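Local atomic coordinates of glutamate racemase (Bacillus anthracis, PDB entry 2DWU), a protein that belongs to the Asp/Glu/hydantoin racemase family, alpha/beta enzymes built on two parallel beta-sheets, and holds D-glutamic acid in a pocket here. Residues G19-S24 with S210-T215; P95-I100 with S220-H225. All coordinates share one frame; numbering follows the deposited sequence. Where two conformers were deposited one is given.

Interaction 1: residues G19-S24 with S210-T215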
# COMPACT_ATOMS: atom_id res chain seq x y z
N GLY B 19 -14.13 12.51 -7.91
CA GLY B 19 -13.53 11.22 -8.17
C GLY B 19 -12.41 11.23 -9.20
O GLY B 19 -11.73 10.21 -9.37
N LEU B 20 -12.22 12.35 -9.92
CA LEU B 20 -11.12 12.41 -10.88
C LEU B 20 -9.79 12.32 -10.14
O LEU B 20 -8.78 11.96 -10.74
CB LEU B 20 -11.16 13.70 -11.72
CG LEU B 20 -12.30 13.83 -12.73
CD1 LEU B 20 -12.08 15.16 -13.51
CD2 LEU B 20 -12.30 12.63 -13.71
N THR B 21 -9.75 12.66 -8.85
CA THR B 21 -8.49 12.52 -8.13
C THR B 21 -8.12 11.03 -8.05
O THR B 21 -6.94 10.66 -8.19
CB THR B 21 -8.55 13.14 -6.69
OG1 THR B 21 -9.63 12.57 -5.94
CG2 THR B 21 -8.80 14.62 -6.78
N VAL B 22 -9.14 10.18 -7.84
CA VAL B 22 -8.95 8.75 -7.76
C VAL B 22 -8.62 8.19 -9.15
O VAL B 22 -7.71 7.39 -9.33
CB VAL B 22 -10.21 8.06 -7.20
CG1 VAL B 22 -10.01 6.55 -7.14
CG2 VAL B 22 -10.51 8.59 -5.82
N ALA B 23 -9.36 8.63 -10.15
CA ALA B 23 -9.10 8.17 -11.50
C ALA B 23 -7.67 8.49 -11.93
O ALA B 23 -7.00 7.65 -12.53
CB ALA B 23 -10.08 8.83 -12.45
N SER B 24 -7.19 9.69 -11.61
CA SER B 24 -5.84 10.08 -12.01
C SER B 24 -4.81 9.17 -11.37
O SER B 24 -3.84 8.79 -12.01
CB SER B 24 -5.54 11.54 -11.65
OG SER B 24 -5.41 11.74 -10.25
N SER B 210 -3.64 10.67 1.20
CA SER B 210 -4.59 10.91 0.11
C SER B 210 -5.39 9.65 -0.13
O SER B 210 -4.78 8.59 -0.35
CB SER B 210 -3.85 11.23 -1.19
OG SER B 210 -4.73 11.05 -2.31
N SER B 211 -6.71 9.74 -0.16
CA SER B 211 -7.53 8.55 -0.43
C SER B 211 -7.19 8.04 -1.83
O SER B 211 -7.13 6.84 -2.06
CB SER B 211 -9.04 8.85 -0.41
OG SER B 211 -9.47 9.22 0.89
N ALA B 212 -6.96 8.95 -2.77
CA ALA B 212 -6.69 8.54 -4.16
C ALA B 212 -5.41 7.74 -4.33
O ALA B 212 -5.41 6.69 -4.98
CB ALA B 212 -6.65 9.78 -5.05
N GLU B 213 -4.31 8.23 -3.78
CA GLU B 213 -3.04 7.53 -3.89
C GLU B 213 -3.10 6.14 -3.27
O GLU B 213 -2.60 5.17 -3.84
CB GLU B 213 -1.92 8.33 -3.22
CG GLU B 213 -1.65 9.65 -3.90
CD GLU B 213 -0.25 10.16 -3.62
OE1 GLU B 213 0.69 9.34 -3.59
OE2 GLU B 213 -0.10 11.39 -3.46
N GLU B 214 -3.72 6.03 -2.11
CA GLU B 214 -3.76 4.74 -1.45
C GLU B 214 -4.74 3.77 -2.08
O GLU B 214 -4.53 2.55 -2.03
CB GLU B 214 -4.10 4.94 0.03
CG GLU B 214 -3.23 6.01 0.67
CD GLU B 214 -1.74 5.74 0.56
OE1 GLU B 214 -1.37 4.57 0.35
OE2 GLU B 214 -0.93 6.69 0.69
N THR B 215 -5.80 4.28 -2.70
CA THR B 215 -6.78 3.38 -3.30
C THR B 215 -6.21 2.78 -4.57
O THR B 215 -6.48 1.60 -4.86
CB THR B 215 -8.09 4.11 -3.59
OG1 THR B 215 -8.64 4.56 -2.35
CG2 THR B 215 -9.14 3.15 -4.22
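Ala-212 is the one residue of its segment that meets Thr-21 and Val-22, its methyl pressed against the backbone of helix 20-29. Its CB sits 3.3 Å from Thr-21 O and 3.7 Å from Val-22 CA, with the CA atoms of Val-22 and Ala-212 4.3 Å apart. Beside that spot Val-22 offers one branch: with CG1 anti to the backbone N (chi1 179°), CG2 is placed to meet Ala-212 CB at 4.1 Å. No hydrogen bond crosses between the two segments.

Thr-21 O, touched by the methyl, also accepts from Ser-24 OG at 2.8 Å, the donor lying above the carbonyl plane. Thr-21 OG1 bonds to Thr-189 O, a residue of the D-glutamic acid pocket, as well as to Gly-18 O. Ser-210 is the N-cap of helix 211-226, its OG accepting from Glu-213 N at 3.2 Å in a nearly straight bond (172°). The next carbonyl, Ser-211 O, is gripped twice from one turn further on, by Thr-215 N and by Thr-215 OG1 (2.8 Å), from opposite faces of its plane.

Helix 20-29 follows strand 9-14 of the six-stranded sheet; helix 211-226 leaves strand 207-210 of the four-stranded sheet.

Interaction 2: residues P95-I100 with S220-H225; sequences PVIGVI and STILQH
The pyrrolidine ring of Pro-95, its CB pointing toward helix 211-226, meets Ile-222 through that CB corner, 4.3 Å from Ile-222 CG2. The other branch of Ile-222 runs to Ile-97. These two isoleucines reach toward each other tip to tip, with Ile-222 CD1 3.7 Å from Ile-97 CG1 and 4.1 Å from Ile-97 CD1. Ile-222 manages this with an almost extended end (chi2 165°). In Ile-97 the first torsion sets CG1 beside the backbone N (chi1 -72°), and a bend at the second (chi2 69°) brings CD1 up against the same methyl as well. The fork of Ile-222 thus spans Pro-95, just before the strand, and Ile-97 within it, whose CB atoms both point toward the helix, while the CB of Val-96 between them points away.

In the fold, strand 96-98 is the outermost strand of the six-stranded parallel sheet within this chain, joined to strand 70-75 through backbone bonds of Pro-95 and Ile-97 with Leu-73 and of Ile-97 with Val-75. Helix 211-226 packs on one side of it, touching through side chains alone and at some distance, for even the nearest CA pair, Pro-95 and Ile-222, is 8.1 Å apart. Leu-219, nearly one turn earlier in the helix than Ile-222, also packs on Ile-97. Across the dimer, Ile-222 packs on His-225 of the second subunit, and Arg-105 NH1 of that subunit bonds to Ser-220 OG and Gln-224 OE1.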
# COMPACT_ATOMS: atom_id res chain seq x y z
N PRO B 95 -14.33 -7.84 -7.64
CA PRO B 95 -13.74 -7.12 -6.51
C PRO B 95 -14.29 -5.69 -6.48
O PRO B 95 -14.34 -5.02 -7.52
CB PRO B 95 -12.25 -7.09 -6.82
CG PRO B 95 -12.04 -8.31 -7.66
CD PRO B 95 -13.27 -8.35 -8.54
N VAL B 96 -14.68 -5.22 -5.31
CA VAL B 96 -15.17 -3.86 -5.14
C VAL B 96 -14.21 -3.20 -4.15
O VAL B 96 -14.07 -3.66 -3.01
CB VAL B 96 -16.62 -3.80 -4.58
CG1 VAL B 96 -17.04 -2.33 -4.47
CG2 VAL B 96 -17.61 -4.53 -5.50
N ILE B 97 -13.54 -2.15 -4.59
CA ILE B 97 -12.56 -1.45 -3.76
C ILE B 97 -13.10 -0.06 -3.44
O ILE B 97 -13.40 0.72 -4.35
CB ILE B 97 -11.20 -1.28 -4.52
CG1 ILE B 97 -10.45 -2.63 -4.65
CG2 ILE B 97 -10.28 -0.37 -3.73
CD1 ILE B 97 -11.08 -3.65 -5.58
N GLY B 98 -13.22 0.24 -2.15
CA GLY B 98 -13.69 1.54 -1.70
C GLY B 98 -12.48 2.39 -1.34
O GLY B 98 -11.36 1.88 -1.21
N VAL B 99 -12.72 3.68 -1.14
CA VAL B 99 -11.62 4.59 -0.84
C VAL B 99 -11.31 4.76 0.65
O VAL B 99 -10.29 5.36 1.00
CB VAL B 99 -11.87 6.01 -1.44
CG1 VAL B 99 -11.62 5.98 -2.94
CG2 VAL B 99 -13.30 6.50 -1.18
N ILE B 100 -12.17 4.21 1.50
CA ILE B 100 -11.98 4.36 2.95
C ILE B 100 -10.93 3.41 3.55
O ILE B 100 -9.99 3.88 4.19
CB ILE B 100 -13.34 4.19 3.68
CG1 ILE B 100 -14.26 5.35 3.25
CG2 ILE B 100 -13.16 4.14 5.23
CD1 ILE B 100 -15.64 5.31 3.87
N SER B 220 -4.18 -2.08 -7.20
CA SER B 220 -3.05 -2.77 -7.83
C SER B 220 -2.74 -4.10 -7.11
O SER B 220 -2.58 -5.16 -7.73
CB SER B 220 -1.82 -1.82 -7.85
OG SER B 220 -0.68 -2.49 -8.41
N THR B 221 -2.70 -4.05 -5.78
CA THR B 221 -2.41 -5.20 -4.96
C THR B 221 -3.43 -6.32 -5.20
O THR B 221 -3.06 -7.48 -5.39
CB THR B 221 -2.45 -4.80 -3.46
OG1 THR B 221 -1.49 -3.77 -3.20
CG2 THR B 221 -2.16 -6.02 -2.59
N ILE B 222 -4.70 -5.95 -5.22
CA ILE B 222 -5.76 -6.93 -5.39
C ILE B 222 -5.80 -7.49 -6.80
O ILE B 222 -5.97 -8.69 -6.98
CB ILE B 222 -7.12 -6.32 -4.98
CG1 ILE B 222 -7.14 -6.11 -3.46
CG2 ILE B 222 -8.26 -7.31 -5.31
CD1 ILE B 222 -8.29 -5.18 -3.02
N LEU B 223 -5.65 -6.64 -7.81
CA LEU B 223 -5.68 -7.17 -9.18
C LEU B 223 -4.52 -8.15 -9.37
O LEU B 223 -4.70 -9.19 -9.99
CB LEU B 223 -5.55 -6.05 -10.22
CG LEU B 223 -6.68 -5.01 -10.29
CD1 LEU B 223 -6.30 -3.90 -11.32
CD2 LEU B 223 -7.99 -5.70 -10.65
N GLN B 224 -3.34 -7.83 -8.84
CA GLN B 224 -2.24 -8.76 -9.04
C GLN B 224 -2.42 -10.04 -8.23
O GLN B 224 -2.11 -11.14 -8.72
CB GLN B 224 -0.91 -8.09 -8.73
CG GLN B 224 0.31 -8.97 -9.08
CD GLN B 224 1.53 -8.14 -9.36
OE1 GLN B 224 1.73 -7.09 -8.76
NE2 GLN B 224 2.38 -8.61 -10.28
N HIS B 225 -2.94 -9.92 -7.01
CA HIS B 225 -3.19 -11.10 -6.18
C HIS B 225 -4.13 -12.05 -6.91
O HIS B 225 -3.94 -13.29 -6.88
CB HIS B 225 -3.85 -10.66 -4.87
CG HIS B 225 -4.46 -11.79 -4.10
ND1 HIS B 225 -3.71 -12.80 -3.55
CD2 HIS B 225 -5.75 -12.08 -3.82
CE1 HIS B 225 -4.51 -13.67 -2.96
NE2 HIS B 225 -5.76 -13.25 -3.11

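Helix 211-226 is common to both contacts: its first turns meet helix 20-29 in interaction 1, and its later turns meet strand 96-98 in interaction 2, with centres 13 Å apart. Along the chain the segments alternate, 19-24, 95-100, 210-215, 220-225, so the two pairings interleave. Between them Thr-215 bridges directly, its CG2 3.7 Å from Ile-97 CG2. The helix starts from the last strand of the four-stranded sheet yet lies against a strand of the six-stranded sheet and a helix that follows another of its strands, consistent with a joint between the two halves. The side chain of Thr-21 is about 7 Å from the bound D-glutamic acid and that of Ile-97 about 14 Å; both contacts border the second subunit.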